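Local coordinates for protein PbICP-C (Plasmodium berghei, PDB 3PNR) that probably inhibits cysteine peptidases, as a falstatin-type inhibitor whose C-terminal domain is a beta sandwich in a two-protein assembly, at residues 84-89 with 164-169; 72-77 with 98-103; 55-60 with 180-185; 31-36 with 43-48. All blocks are in the same frame, centred on the assembly; numbering follows the deposited sequence.

In the fold
All four contacts belong to one beta sandwich. Interactions 2, 3 and 4 each pair a strand of one sheet with a strand of the other, whereas interaction 1 lays a loop against strand 159-168. Interactions 3 and 4 lie closest, with centres about 6 Å apart: C56 O and L31 N, 2.6 Å apart, probably bond within one sheet, and I182 packs on I45 in the other. Interaction 2 is about 12 Å from interaction 3, centre to centre, and carries the cadmium site of H75 and D77. Interactions 1 and 2 join through strands 159-168 and 68-75, where V164 O and L72 N, 2.7 Å apart, probably bond.

Interaction 1: residues 84-89 with 164-169; sequences ENFPTK and VYSYYR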
loop_
_atom_site.group_PDB
_atom_site.type_symbol
_atom_site.label_atom_id
_atom_site.label_comp_id
_atom_site.label_asym_id
_atom_site.label_seq_id
_atom_site.Cartn_x
_atom_site.Cartn_y
_atom_site.Cartn_z
ATOM N N GLU B 84 -3.667 -5.391 21.221
ATOM C CA GLU B 84 -4.451 -4.264 21.698
ATOM C C GLU B 84 -3.520 -3.165 22.226
ATOM O O GLU B 84 -3.826 -1.975 22.120
ATOM C CB GLU B 84 -5.380 -4.719 22.823
ATOM C CG GLU B 84 -6.716 -4.002 22.869
ATOM C CD GLU B 84 -7.824 -4.788 22.187
ATOM O OE1 GLU B 84 -7.630 -6.000 21.938
ATOM O OE2 GLU B 84 -8.892 -4.199 21.906
ATOM N N ASN B 85 -2.378 -3.571 22.782
ATOM C CA ASN B 85 -1.489 -2.643 23.477
ATOM C C ASN B 85 -0.238 -2.235 22.713
ATOM O O ASN B 85 0.638 -1.565 23.273
ATOM C CB ASN B 85 -1.072 -3.215 24.830
ATOM C CG ASN B 85 -2.222 -3.285 25.807
ATOM O OD1 ASN B 85 -3.126 -2.445 25.783
ATOM N ND2 ASN B 85 -2.199 -4.293 26.678
ATOM N N PHE B 86 -0.141 -2.643 21.450
ATOM C CA PHE B 86 0.978 -2.220 20.619
ATOM C C PHE B 86 0.914 -0.718 20.365
ATOM O O PHE B 86 -0.169 -0.123 20.372
ATOM C CB PHE B 86 0.990 -2.943 19.270
ATOM C CG PHE B 86 1.218 -4.424 19.363
ATOM C CD1 PHE B 86 1.576 -5.016 20.563
ATOM C CD2 PHE B 86 1.105 -5.223 18.232
ATOM C CE1 PHE B 86 1.793 -6.381 20.641
ATOM C CE2 PHE B 86 1.325 -6.592 18.302
ATOM C CZ PHE B 86 1.671 -7.171 19.513
ATOM N N PRO B 87 2.081 -0.108 20.115
ATOM C CA PRO B 87 2.227 1.315 19.780
ATOM C C PRO B 87 1.490 1.696 18.491
ATOM O O PRO B 87 1.661 1.045 17.455
ATOM C CB PRO B 87 3.739 1.473 19.564
ATOM C CG PRO B 87 4.372 0.248 20.126
ATOM C CD PRO B 87 3.361 -0.835 20.053
ATOM N N THR B 88 0.683 2.752 18.553
ATOM C CA THR B 88 0.012 3.270 17.362
ATOM C C THR B 88 0.950 4.200 16.604
ATOM O O THR B 88 0.655 4.626 15.485
ATOM C CB THR B 88 -1.271 4.039 17.717
ATOM O OG1 THR B 88 -0.971 5.065 18.670
ATOM C CG2 THR B 88 -2.316 3.109 18.305
ATOM N N LYS B 89 2.084 4.503 17.222
ATOM C CA LYS B 89 3.042 5.447 16.660
ATOM C C LYS B 89 4.413 4.825 16.410
ATOM O O LYS B 89 4.667 3.664 16.748
ATOM C CB LYS B 89 3.176 6.673 17.571
ATOM C CG LYS B 89 1.860 7.408 17.780
ATOM C CD LYS B 89 2.016 8.620 18.684
ATOM C CE LYS B 89 0.676 9.329 18.873
ATOM N NZ LYS B 89 0.782 10.540 19.735
ATOM N N VAL B 164 11.012 -9.762 21.314
ATOM C CA VAL B 164 9.702 -9.756 20.659
ATOM C C VAL B 164 9.614 -8.868 19.413
ATOM O O VAL B 164 9.894 -7.670 19.452
ATOM C CB VAL B 164 8.584 -9.391 21.643
ATOM C CG1 VAL B 164 7.236 -9.468 20.955
ATOM C CG2 VAL B 164 8.624 -10.321 22.842
ATOM N N TYR B 165 9.236 -9.482 18.301
ATOM C CA TYR B 165 9.003 -8.752 17.064
ATOM C C TYR B 165 7.555 -8.934 16.662
ATOM O O TYR B 165 6.943 -9.967 16.951
ATOM C CB TYR B 165 9.869 -9.310 15.945
ATOM C CG TYR B 165 11.353 -9.168 16.154
ATOM C CD1 TYR B 165 11.995 -7.966 15.893
ATOM C CD2 TYR B 165 12.119 -10.245 16.586
ATOM C CE1 TYR B 165 13.355 -7.833 16.068
ATOM C CE2 TYR B 165 13.485 -10.124 16.764
ATOM C CZ TYR B 165 14.097 -8.913 16.502
ATOM O OH TYR B 165 15.454 -8.778 16.673
ATOM N N SER B 166 6.996 -7.949 15.976
ATOM C CA SER B 166 5.680 -8.152 15.404
ATOM C C SER B 166 5.493 -7.393 14.110
ATOM O O SER B 166 6.003 -6.287 13.939
ATOM C CB SER B 166 4.579 -7.798 16.400
ATOM O OG SER B 166 3.414 -8.564 16.132
ATOM N N TYR B 167 4.761 -8.033 13.204
ATOM C CA TYR B 167 4.351 -7.472 11.930
ATOM C C TYR B 167 2.890 -7.118 12.124
ATOM O O TYR B 167 2.036 -8.005 12.217
ATOM C CB TYR B 167 4.492 -8.553 10.860
ATOM C CG TYR B 167 4.477 -8.086 9.417
ATOM C CD1 TYR B 167 5.378 -7.134 8.961
ATOM C CD2 TYR B 167 3.586 -8.639 8.499
ATOM C CE1 TYR B 167 5.374 -6.723 7.633
ATOM C CE2 TYR B 167 3.577 -8.241 7.178
ATOM C CZ TYR B 167 4.473 -7.285 6.749
ATOM O OH TYR B 167 4.461 -6.884 5.436
ATOM N N TYR B 168 2.603 -5.823 12.221
ATOM C CA TYR B 168 1.239 -5.375 12.476
ATOM C C TYR B 168 0.963 -4.028 11.809
ATOM O O TYR B 168 1.874 -3.391 11.283
ATOM C CB TYR B 168 0.950 -5.324 13.991
ATOM C CG TYR B 168 1.596 -4.172 14.727
ATOM C CD1 TYR B 168 2.944 -4.211 15.079
ATOM C CD2 TYR B 168 0.863 -3.040 15.068
ATOM C CE1 TYR B 168 3.543 -3.153 15.746
ATOM C CE2 TYR B 168 1.454 -1.968 15.730
ATOM C CZ TYR B 168 2.794 -2.032 16.073
ATOM O OH TYR B 168 3.391 -0.978 16.741
ATOM N N ARG B 169 -0.302 -3.618 11.814
ATOM C CA ARG B 169 -0.681 -2.285 11.364
ATOM C C ARG B 169 -0.909 -1.367 12.567
ATOM O O ARG B 169 -1.742 -1.658 13.430
ATOM C CB ARG B 169 -1.962 -2.338 10.525
ATOM C CG ARG B 169 -1.878 -3.151 9.251
ATOM C CD ARG B 169 -3.209 -3.113 8.518
ATOM N NE ARG B 169 -3.076 -3.308 7.075
ATOM C CZ ARG B 169 -4.104 -3.333 6.227
ATOM N NH1 ARG B 169 -5.346 -3.180 6.674
ATOM N NH2 ARG B 169 -3.896 -3.512 4.932
#
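F86 and Y168 form an edge-to-face aromatic pair, with ring centroids 4.9 Å apart and planes inclined at 62°. The edge belongs to F86: its CD2 stands over the centre of one face of the tyrosine ring, 3.7 Å from Y168 CG. The same face also receives the F86 methylene in a CH-pi contact, CB lying over it at 4.0 Å from the Y168 ring centroid. Y168 presents this face because its CG is placed between the backbone N and the carbonyl carbon (chi1 74°), which turns the ring toward the loop.

The one hydrogen bond across the contact runs from Y168 OH to P87 O, 2.8 Å away. It is directed onto a carbonyl lone pair, in the carbonyl plane, at a C=O...donor angle of 134°. Since P87 O lies at the edge of the phenol, in the ring plane, this bond and the covering F86 fix the ring from two different directions.

An apolar contact extends the pair: P87 CD comes within 4.2 Å of Y168 CZ, the two side chains crossing at about a right angle. Separately, F86 CE2 makes a van der Waals approach of 3.6 Å to S166 OG, a hydroxyl that is hydrogen-bonded to T179 OG1.

Segment 84-89, a 3-10 turn running into loop, packs beside the C-terminal end of strand 159-168. L72 of the adjacent strand 68-75 touches F86, P87 and S166, and T179 of strand 178-186 packs on F86. Just beyond Y168, R169 forms a salt bridge with an acidic side chain of the other protein.

Interaction 2: residues 72-77 with 98-103; sequences LGIHKD and EEISVT. With CD (cadmium ion), chain F.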
loop_
_atom_site.group_PDB
_atom_site.type_symbol
_atom_site.label_atom_id
_atom_site.label_comp_id
_atom_site.label_asym_id
_atom_site.label_seq_id
_atom_site.Cartn_x
_atom_site.Cartn_y
_atom_site.Cartn_z
ATOM N N LEU B 72 9.512 -4.953 19.626
ATOM C CA LEU B 72 8.592 -4.525 20.672
ATOM C C LEU B 72 9.140 -4.653 22.088
ATOM O O LEU B 72 8.674 -3.963 22.993
ATOM C CB LEU B 72 7.263 -5.280 20.557
ATOM C CG LEU B 72 6.357 -4.865 19.397
ATOM C CD1 LEU B 72 5.165 -5.799 19.324
ATOM C CD2 LEU B 72 5.911 -3.412 19.545
ATOM N N GLY B 73 10.113 -5.534 22.294
ATOM C CA GLY B 73 10.654 -5.693 23.630
ATOM C C GLY B 73 11.646 -6.815 23.865
ATOM O O GLY B 73 11.687 -7.799 23.123
ATOM N N ILE B 74 12.456 -6.633 24.909
ATOM C CA ILE B 74 13.324 -7.671 25.449
ATOM C C ILE B 74 12.861 -7.954 26.879
ATOM O O ILE B 74 12.747 -7.028 27.684
ATOM C CB ILE B 74 14.793 -7.206 25.487
ATOM C CG1 ILE B 74 15.184 -6.544 24.167
ATOM C CG2 ILE B 74 15.719 -8.381 25.770
ATOM C CD1 ILE B 74 15.551 -7.532 23.072
ATOM N N HIS B 75 12.576 -9.217 27.192
ATOM C CA HIS B 75 12.096 -9.581 28.530
ATOM C C HIS B 75 12.884 -10.734 29.149
ATOM O O HIS B 75 13.414 -11.594 28.443
ATOM C CB HIS B 75 10.611 -9.967 28.498
ATOM C CG HIS B 75 9.739 -8.975 27.793
ATOM N ND1 HIS B 75 9.186 -7.884 28.429
ATOM C CD2 HIS B 75 9.323 -8.911 26.506
ATOM C CE1 HIS B 75 8.469 -7.188 27.563
ATOM N NE2 HIS B 75 8.537 -7.789 26.389
ATOM N N LYS B 76 12.954 -10.751 30.475
ATOM C CA LYS B 76 13.414 -11.941 31.178
ATOM C C LYS B 76 12.210 -12.839 31.397
ATOM O O LYS B 76 12.303 -14.060 31.268
ATOM C CB LYS B 76 14.067 -11.579 32.511
ATOM C CG LYS B 76 15.508 -11.119 32.379
ATOM C CD LYS B 76 16.354 -12.185 31.693
ATOM C CE LYS B 76 17.672 -11.618 31.186
ATOM N NZ LYS B 76 18.456 -10.965 32.270
ATOM N N ASP B 77 11.078 -12.218 31.714
ATOM C CA ASP B 77 9.802 -12.920 31.834
ATOM C C ASP B 77 9.282 -13.362 30.470
ATOM O O ASP B 77 9.383 -12.623 29.489
ATOM C CB ASP B 77 8.754 -12.008 32.482
ATOM C CG ASP B 77 8.509 -10.737 31.679
ATOM O OD1 ASP B 77 9.488 -9.992 31.451
ATOM O OD2 ASP B 77 7.348 -10.487 31.273
ATOM N N GLU B 98 23.518 -3.560 29.220
ATOM C CA GLU B 98 24.776 -4.192 29.589
ATOM C C GLU B 98 24.787 -5.655 29.159
ATOM O O GLU B 98 25.822 -6.185 28.757
ATOM C CB GLU B 98 25.010 -4.080 31.099
ATOM C CG GLU B 98 23.890 -4.666 31.957
ATOM C CD GLU B 98 24.270 -4.781 33.427
ATOM O OE1 GLU B 98 25.127 -3.996 33.890
ATOM O OE2 GLU B 98 23.708 -5.657 34.120
ATOM N N GLU B 99 23.624 -6.296 29.229
ATOM C CA GLU B 99 23.506 -7.723 28.951
ATOM C C GLU B 99 23.336 -8.037 27.467
ATOM O O GLU B 99 23.930 -8.986 26.954
ATOM C CB GLU B 99 22.332 -8.316 29.731
ATOM C CG GLU B 99 22.351 -7.999 31.214
ATOM C CD GLU B 99 21.101 -8.471 31.923
ATOM O OE1 GLU B 99 19.998 -8.310 31.357
ATOM O OE2 GLU B 99 21.218 -9.001 33.048
ATOM N N ILE B 100 22.520 -7.242 26.782
ATOM C CA ILE B 100 22.167 -7.534 25.395
ATOM C C ILE B 100 21.871 -6.266 24.597
ATOM O O ILE B 100 21.522 -5.229 25.161
ATOM C CB ILE B 100 20.935 -8.470 25.331
ATOM C CG1 ILE B 100 20.720 -9.004 23.908
ATOM C CG2 ILE B 100 19.692 -7.753 25.864
ATOM C CD1 ILE B 100 19.890 -10.287 23.854
ATOM N N SER B 101 22.016 -6.355 23.279
ATOM C CA SER B 101 21.636 -5.248 22.407
ATOM C C SER B 101 20.924 -5.741 21.140
ATOM O O SER B 101 21.422 -6.629 20.432
ATOM C CB SER B 101 22.852 -4.389 22.048
ATOM O OG SER B 101 23.614 -5.000 21.024
ATOM N N VAL B 102 19.750 -5.169 20.874
ATOM C CA VAL B 102 18.979 -5.510 19.680
ATOM C C VAL B 102 18.418 -4.269 18.971
ATOM O O VAL B 102 17.922 -3.331 19.603
ATOM C CB VAL B 102 17.844 -6.515 19.985
ATOM C CG1 VAL B 102 17.447 -7.252 18.713
ATOM C CG2 VAL B 102 18.276 -7.511 21.062
ATOM N N THR B 103 18.503 -4.274 17.647
ATOM C CA THR B 103 18.141 -3.106 16.851
ATOM C C THR B 103 16.740 -3.204 16.250
ATOM O O THR B 103 16.261 -4.299 15.956
ATOM C CB THR B 103 19.141 -2.914 15.710
ATOM O OG1 THR B 103 19.258 -4.141 14.981
ATOM C CG2 THR B 103 20.502 -2.527 16.265
HETATM CD CD CD F . 8.485 -8.134 30.745
HETATM O O HOH W 1 9.634 -5.900 30.558
#
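I74 and V102, with CA atoms 8.4 Å apart, are the closest CA pair of two segments that run at 147° to each other, roughly antiparallel. This spacing is that of facing sheets in a beta sandwich: strand 68-75 is an outer strand of one sheet, and strand 100-107 belongs to the other. A classic beta bulge, in which L72 and G73 both face V164, precedes I74.

I74 sends its two branches to different partners. CG2 meets I100 CG2 at 4.0 Å, while the CD1 methyl reaches V102 CG2 at 3.4 Å; F95 packs on both I74 and I100.

Beyond the apolar patch, K76 and E99 approach from opposite directions and form a salt bridge, NZ to OE1 at 3.2 Å. The lysine chain bends at chi2 (-57°) and again at chi4, and its ammonium meets OE1 from above the carboxylate plane, 35° out of it. Y161 touches both of these side chains.

H75 and D77, neighbours of K76, bind a cadmium ion. H75 ND1 coordinates it at 2.4 Å and a water is at 2.5 Å, while D77 chelates unevenly, with OD1 at 2.2 Å and OD2 at 2.7 Å from the metal.

Interaction 3: residues 55-60 with 180-185; sequences LCIDLE and KIIYVT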
loop_
_atom_site.group_PDB
_atom_site.type_symbol
_atom_site.label_atom_id
_atom_site.label_comp_id
_atom_site.label_asym_id
_atom_site.label_seq_id
_atom_site.Cartn_x
_atom_site.Cartn_y
_atom_site.Cartn_z
ATOM N N LEU B 55 23.875 -12.275 15.893
ATOM C CA LEU B 55 22.752 -12.997 15.299
ATOM C C LEU B 55 21.917 -12.118 14.364
ATOM O O LEU B 55 21.443 -11.045 14.756
ATOM C CB LEU B 55 21.871 -13.590 16.397
ATOM C CG LEU B 55 20.539 -14.218 15.982
ATOM C CD1 LEU B 55 20.749 -15.349 14.980
ATOM C CD2 LEU B 55 19.774 -14.700 17.214
ATOM N N CYS B 56 21.746 -12.583 13.128
ATOM C CA CYS B 56 21.008 -11.839 12.109
ATOM C C CYS B 56 19.575 -12.351 11.986
ATOM O O CYS B 56 19.347 -13.508 11.622
ATOM C CB CYS B 56 21.703 -11.939 10.744
ATOM S SG CYS B 56 23.439 -11.400 10.689
ATOM N N ILE B 57 18.611 -11.490 12.299
ATOM C CA ILE B 57 17.207 -11.820 12.090
ATOM C C ILE B 57 16.710 -11.211 10.776
ATOM O O ILE B 57 16.678 -9.986 10.613
ATOM C CB ILE B 57 16.327 -11.353 13.262
ATOM C CG1 ILE B 57 16.882 -11.882 14.586
ATOM C CG2 ILE B 57 14.906 -11.844 13.081
ATOM C CD1 ILE B 57 16.648 -13.367 14.808
ATOM N N ASP B 58 16.354 -12.082 9.835
ATOM C CA ASP B 58 15.827 -11.661 8.539
ATOM C C ASP B 58 14.299 -11.739 8.540
ATOM O O ASP B 58 13.712 -12.831 8.578
ATOM C CB ASP B 58 16.395 -12.527 7.413
ATOM C CG ASP B 58 17.818 -12.147 7.041
ATOM O OD1 ASP B 58 18.427 -11.316 7.751
ATOM O OD2 ASP B 58 18.322 -12.681 6.029
ATOM N N LEU B 59 13.667 -10.570 8.494
ATOM C CA LEU B 59 12.220 -10.456 8.608
ATOM C C LEU B 59 11.546 -10.251 7.252
ATOM O O LEU B 59 11.847 -9.299 6.522
ATOM C CB LEU B 59 11.878 -9.310 9.553
ATOM C CG LEU B 59 12.401 -9.482 10.976
ATOM C CD1 LEU B 59 12.616 -8.134 11.655
ATOM C CD2 LEU B 59 11.449 -10.360 11.768
ATOM N N GLU B 60 10.624 -11.150 6.928
ATOM C CA GLU B 60 9.977 -11.151 5.620
ATOM C C GLU B 60 8.549 -10.608 5.667
ATOM O O GLU B 60 7.816 -10.818 6.637
ATOM C CB GLU B 60 9.976 -12.566 5.036
ATOM C CG GLU B 60 9.698 -12.610 3.548
ATOM C CD GLU B 60 10.774 -11.907 2.745
ATOM O OE1 GLU B 60 11.955 -11.959 3.157
ATOM O OE2 GLU B 60 10.438 -11.305 1.702
ATOM N N LYS B 180 6.548 -12.590 16.546
ATOM C CA LYS B 180 7.668 -13.520 16.665
ATOM C C LYS B 180 8.456 -13.291 17.952
ATOM O O LYS B 180 9.110 -12.260 18.112
ATOM C CB LYS B 180 8.620 -13.407 15.475
ATOM C CG LYS B 180 7.966 -13.527 14.104
ATOM C CD LYS B 180 7.121 -14.783 13.944
ATOM C CE LYS B 180 6.819 -15.039 12.468
ATOM N NZ LYS B 180 5.449 -15.594 12.262
ATOM N N ILE B 181 8.381 -14.258 18.864
ATOM C CA ILE B 181 9.237 -14.277 20.045
ATOM C C ILE B 181 10.476 -15.130 19.797
ATOM O O ILE B 181 10.373 -16.314 19.486
ATOM C CB ILE B 181 8.515 -14.876 21.244
ATOM C CG1 ILE B 181 7.164 -14.188 21.447
ATOM C CG2 ILE B 181 9.409 -14.798 22.488
ATOM C CD1 ILE B 181 6.093 -15.105 21.981
ATOM N N ILE B 182 11.646 -14.522 19.926
ATOM C CA ILE B 182 12.894 -15.268 19.876
ATOM C C ILE B 182 13.337 -15.534 21.302
ATOM O O ILE B 182 13.520 -14.597 22.087
ATOM C CB ILE B 182 14.007 -14.485 19.170
ATOM C CG1 ILE B 182 13.475 -13.848 17.889
ATOM C CG2 ILE B 182 15.191 -15.393 18.887
ATOM C CD1 ILE B 182 12.605 -14.775 17.089
ATOM N N TYR B 183 13.489 -16.810 21.641
ATOM C CA TYR B 183 14.009 -17.190 22.947
ATOM C C TYR B 183 15.501 -17.493 22.843
ATOM O O TYR B 183 15.898 -18.600 22.483
ATOM C CB TYR B 183 13.251 -18.382 23.518
ATOM C CG TYR B 183 13.679 -18.714 24.922
ATOM C CD1 TYR B 183 13.499 -17.801 25.954
ATOM C CD2 TYR B 183 14.273 -19.933 25.217
ATOM C CE1 TYR B 183 13.894 -18.093 27.243
ATOM C CE2 TYR B 183 14.672 -20.237 26.504
ATOM C CZ TYR B 183 14.481 -19.315 27.515
ATOM O OH TYR B 183 14.878 -19.617 28.801
ATOM N N VAL B 184 16.315 -16.490 23.152
ATOM C CA VAL B 184 17.760 -16.573 22.979
ATOM C C VAL B 184 18.484 -16.878 24.292
ATOM O O VAL B 184 18.198 -16.282 25.334
ATOM C CB VAL B 184 18.319 -15.262 22.394
ATOM C CG1 VAL B 184 19.843 -15.280 22.394
ATOM C CG2 VAL B 184 17.776 -15.033 20.991
ATOM N N THR B 185 19.423 -17.817 24.232
ATOM C CA THR B 185 20.251 -18.148 25.389
ATOM C C THR B 185 21.692 -17.716 25.137
ATOM O O THR B 185 22.349 -18.226 24.228
ATOM C CB THR B 185 20.220 -19.658 25.697
ATOM O OG1 THR B 185 20.969 -20.364 24.699
ATOM C CG2 THR B 185 18.784 -20.181 25.716
#
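L55 CD2 meets V184 CG2 at 4.3 Å, and I57 CD1 meets I182 CG1 at 4.4 Å; these two methyl and methylene encounters make up the direct contact. Its chemistry is purely apolar, without a hydrogen bond between the segments. In I57, CG1 stands anti to the carbonyl carbon (chi1 -53°) and carries CD1 across to I182, whereas L55 reaches V184 through its CD2 branch.

The CA atoms of the paired residues are 9.8 Å apart for L55 and V184 and 9.5 Å apart for I57 and I182. That separation, with numbering that rises on one strand as it falls on the other, marks two antiparallel strands facing each other across the buried interior of a beta sandwich.

A second shell surrounds the pairs. I182 is flanked by I45, Y165 and L33, I57 by I153 and L31, and L55 by L49. Backbone bonds from L55 to I153 and from I57 to S151 hold strand 54-62 in its own sheet. Salt bridges occur near the contact, from D58 OD1 to R150 NH2 and from K180 NZ to E43 OE1.

Interaction 4: residues 31-36 with 43-48; sequences LKLGNI and ETITQS
Strand 31-33, carrying L31 and L33, faces strand 43-48, carrying I45 and Q47, with axes 10.7 Å apart at closest approach and N-to-C directions at 175°, almost exactly antiparallel. The gap is too wide for backbone pairing, and no hydrogen bond crosses it.

I45 is the central residue, meeting both leucines tip to tip, with CD1 mainly on L31 and CG2 on L33. Its CD1 enters the fork of L31, at 3.5 Å from CD1 and likewise 3.5 Å from CD2 of that leucine. The extended side chain of I45, with CG1 anti to the backbone N (chi1 167°), explains this reach. The CG2 branch turns to L33, whose CD1 lies 3.9 Å from it. I45 CD1 is also near L33 CD2, at 4.0 Å, so that the isoleucine fits between the two leucine ends.

Q47 continues the packing beside L31 with its aliphatic part: CG is 4.0 Å from L31 CD2, the two side chains crossing rather than meeting end on. A bend at chi2 (-62°) folds the amide back, leaving NE2 4.0 Å from L31 CD1.

Both strands are at the margins of the sandwich, each outermost in its sheet within this chain. Strand 29-33 is hydrogen-bonded along 54-62, where the backbone of L33 pairs with D58 and E60. Strand 41-49 runs beside 178-186, with E43 bonded to I181 through the backbone and T46 packing on Y183.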
loop_
_atom_site.group_PDB
_atom_site.type_symbol
_atom_site.label_atom_id
_atom_site.label_comp_id
_atom_site.label_asym_id
_atom_site.label_seq_id
_atom_site.Cartn_x
_atom_site.Cartn_y
_atom_site.Cartn_z
ATOM N N LEU B 31 18.983 -15.984 11.057
ATOM C CA LEU B 31 17.660 -16.600 11.170
ATOM C C LEU B 31 16.579 -15.800 10.429
ATOM O O LEU B 31 16.325 -14.638 10.760
ATOM C CB LEU B 31 17.282 -16.722 12.644
ATOM C CG LEU B 31 15.926 -17.339 12.972
ATOM C CD1 LEU B 31 15.946 -18.837 12.703
ATOM C CD2 LEU B 31 15.562 -17.051 14.422
ATOM N N LYS B 32 15.929 -16.423 9.445
ATOM C CA LYS B 32 14.923 -15.724 8.634
ATOM C C LYS B 32 13.471 -16.162 8.889
ATOM O O LYS B 32 13.120 -17.327 8.704
ATOM C CB LYS B 32 15.255 -15.819 7.139
ATOM C CG LYS B 32 14.876 -17.133 6.471
ATOM C CD LYS B 32 15.088 -17.043 4.953
ATOM C CE LYS B 32 14.779 -18.359 4.242
ATOM N NZ LYS B 32 15.133 -18.304 2.794
ATOM N N LEU B 33 12.639 -15.205 9.299
ATOM C CA LEU B 33 11.221 -15.442 9.577
ATOM C C LEU B 33 10.356 -14.491 8.750
ATOM O O LEU B 33 10.814 -13.416 8.369
ATOM C CB LEU B 33 10.939 -15.232 11.066
ATOM C CG LEU B 33 11.933 -15.887 12.034
ATOM C CD1 LEU B 33 11.467 -15.748 13.471
ATOM C CD2 LEU B 33 12.139 -17.355 11.689
ATOM N N GLY B 34 9.113 -14.865 8.463
ATOM C CA GLY B 34 8.519 -16.122 8.873
ATOM C C GLY B 34 7.110 -16.142 8.306
ATOM O O GLY B 34 6.447 -15.106 8.280
ATOM N N ASN B 35 6.656 -17.306 7.844
ATOM C CA ASN B 35 5.360 -17.436 7.167
ATOM C C ASN B 35 4.254 -16.553 7.737
ATOM O O ASN B 35 3.786 -16.774 8.854
ATOM C CB ASN B 35 4.898 -18.896 7.149
ATOM C CG ASN B 35 5.698 -19.750 6.179
ATOM O OD1 ASN B 35 6.828 -19.411 5.819
ATOM N ND2 ASN B 35 5.113 -20.868 5.753
ATOM N N ILE B 36 3.834 -15.562 6.956
ATOM C CA ILE B 36 2.812 -14.615 7.399
ATOM C C ILE B 36 1.392 -15.105 7.117
ATOM O O ILE B 36 1.088 -15.585 6.026
ATOM C CB ILE B 36 3.005 -13.222 6.764
ATOM C CG1 ILE B 36 4.224 -12.520 7.373
ATOM C CG2 ILE B 36 1.756 -12.376 6.943
ATOM C CD1 ILE B 36 4.275 -12.582 8.878
ATOM N N GLU B 43 4.540 -16.990 17.466
ATOM C CA GLU B 43 5.497 -18.026 17.089
ATOM C C GLU B 43 6.784 -17.843 17.874
ATOM O O GLU B 43 7.576 -16.951 17.578
ATOM C CB GLU B 43 5.782 -17.992 15.580
ATOM C CG GLU B 43 6.750 -19.072 15.081
ATOM C CD GLU B 43 7.061 -18.954 13.589
ATOM O OE1 GLU B 43 6.546 -18.018 12.945
ATOM O OE2 GLU B 43 7.823 -19.792 13.052
ATOM N N THR B 44 6.989 -18.675 18.889
ATOM C CA THR B 44 8.255 -18.647 19.608
ATOM C C THR B 44 9.271 -19.526 18.897
ATOM O O THR B 44 8.921 -20.522 18.262
ATOM C CB THR B 44 8.127 -19.088 21.073
ATOM O OG1 THR B 44 7.131 -18.296 21.729
ATOM C CG2 THR B 44 9.458 -18.892 21.791
ATOM N N ILE B 45 10.535 -19.140 18.995
ATOM C CA ILE B 45 11.600 -19.866 18.329
ATOM C C ILE B 45 12.910 -19.670 19.084
ATOM O O ILE B 45 13.417 -18.552 19.202
ATOM C CB ILE B 45 11.738 -19.439 16.858
ATOM C CG1 ILE B 45 13.042 -19.973 16.266
ATOM C CG2 ILE B 45 11.678 -17.929 16.735
ATOM C CD1 ILE B 45 13.206 -19.675 14.789
ATOM N N THR B 46 13.441 -20.774 19.601
ATOM C CA THR B 46 14.625 -20.748 20.451
ATOM C C THR B 46 15.929 -20.687 19.654
ATOM O O THR B 46 16.037 -21.247 18.562
ATOM C CB THR B 46 14.649 -21.968 21.395
ATOM O OG1 THR B 46 14.769 -23.173 20.627
ATOM C CG2 THR B 46 13.364 -22.021 22.219
ATOM N N GLN B 47 16.911 -19.990 20.214
ATOM C CA GLN B 47 18.221 -19.861 19.590
ATOM C C GLN B 47 19.344 -19.815 20.620
ATOM O O GLN B 47 19.361 -18.951 21.501
ATOM C CB GLN B 47 18.268 -18.617 18.705
ATOM C CG GLN B 47 17.636 -18.826 17.347
ATOM C CD GLN B 47 18.351 -19.890 16.547
ATOM O OE1 GLN B 47 19.582 -19.964 16.553
ATOM N NE2 GLN B 47 17.586 -20.725 15.854
ATOM N N SER B 48 20.278 -20.753 20.500
ATOM C CA SER B 48 21.447 -20.808 21.372
ATOM C C SER B 48 22.577 -19.951 20.810
ATOM O O SER B 48 22.845 -19.977 19.610
ATOM C CB SER B 48 21.912 -22.256 21.542
ATOM O OG SER B 48 21.952 -22.930 20.293
#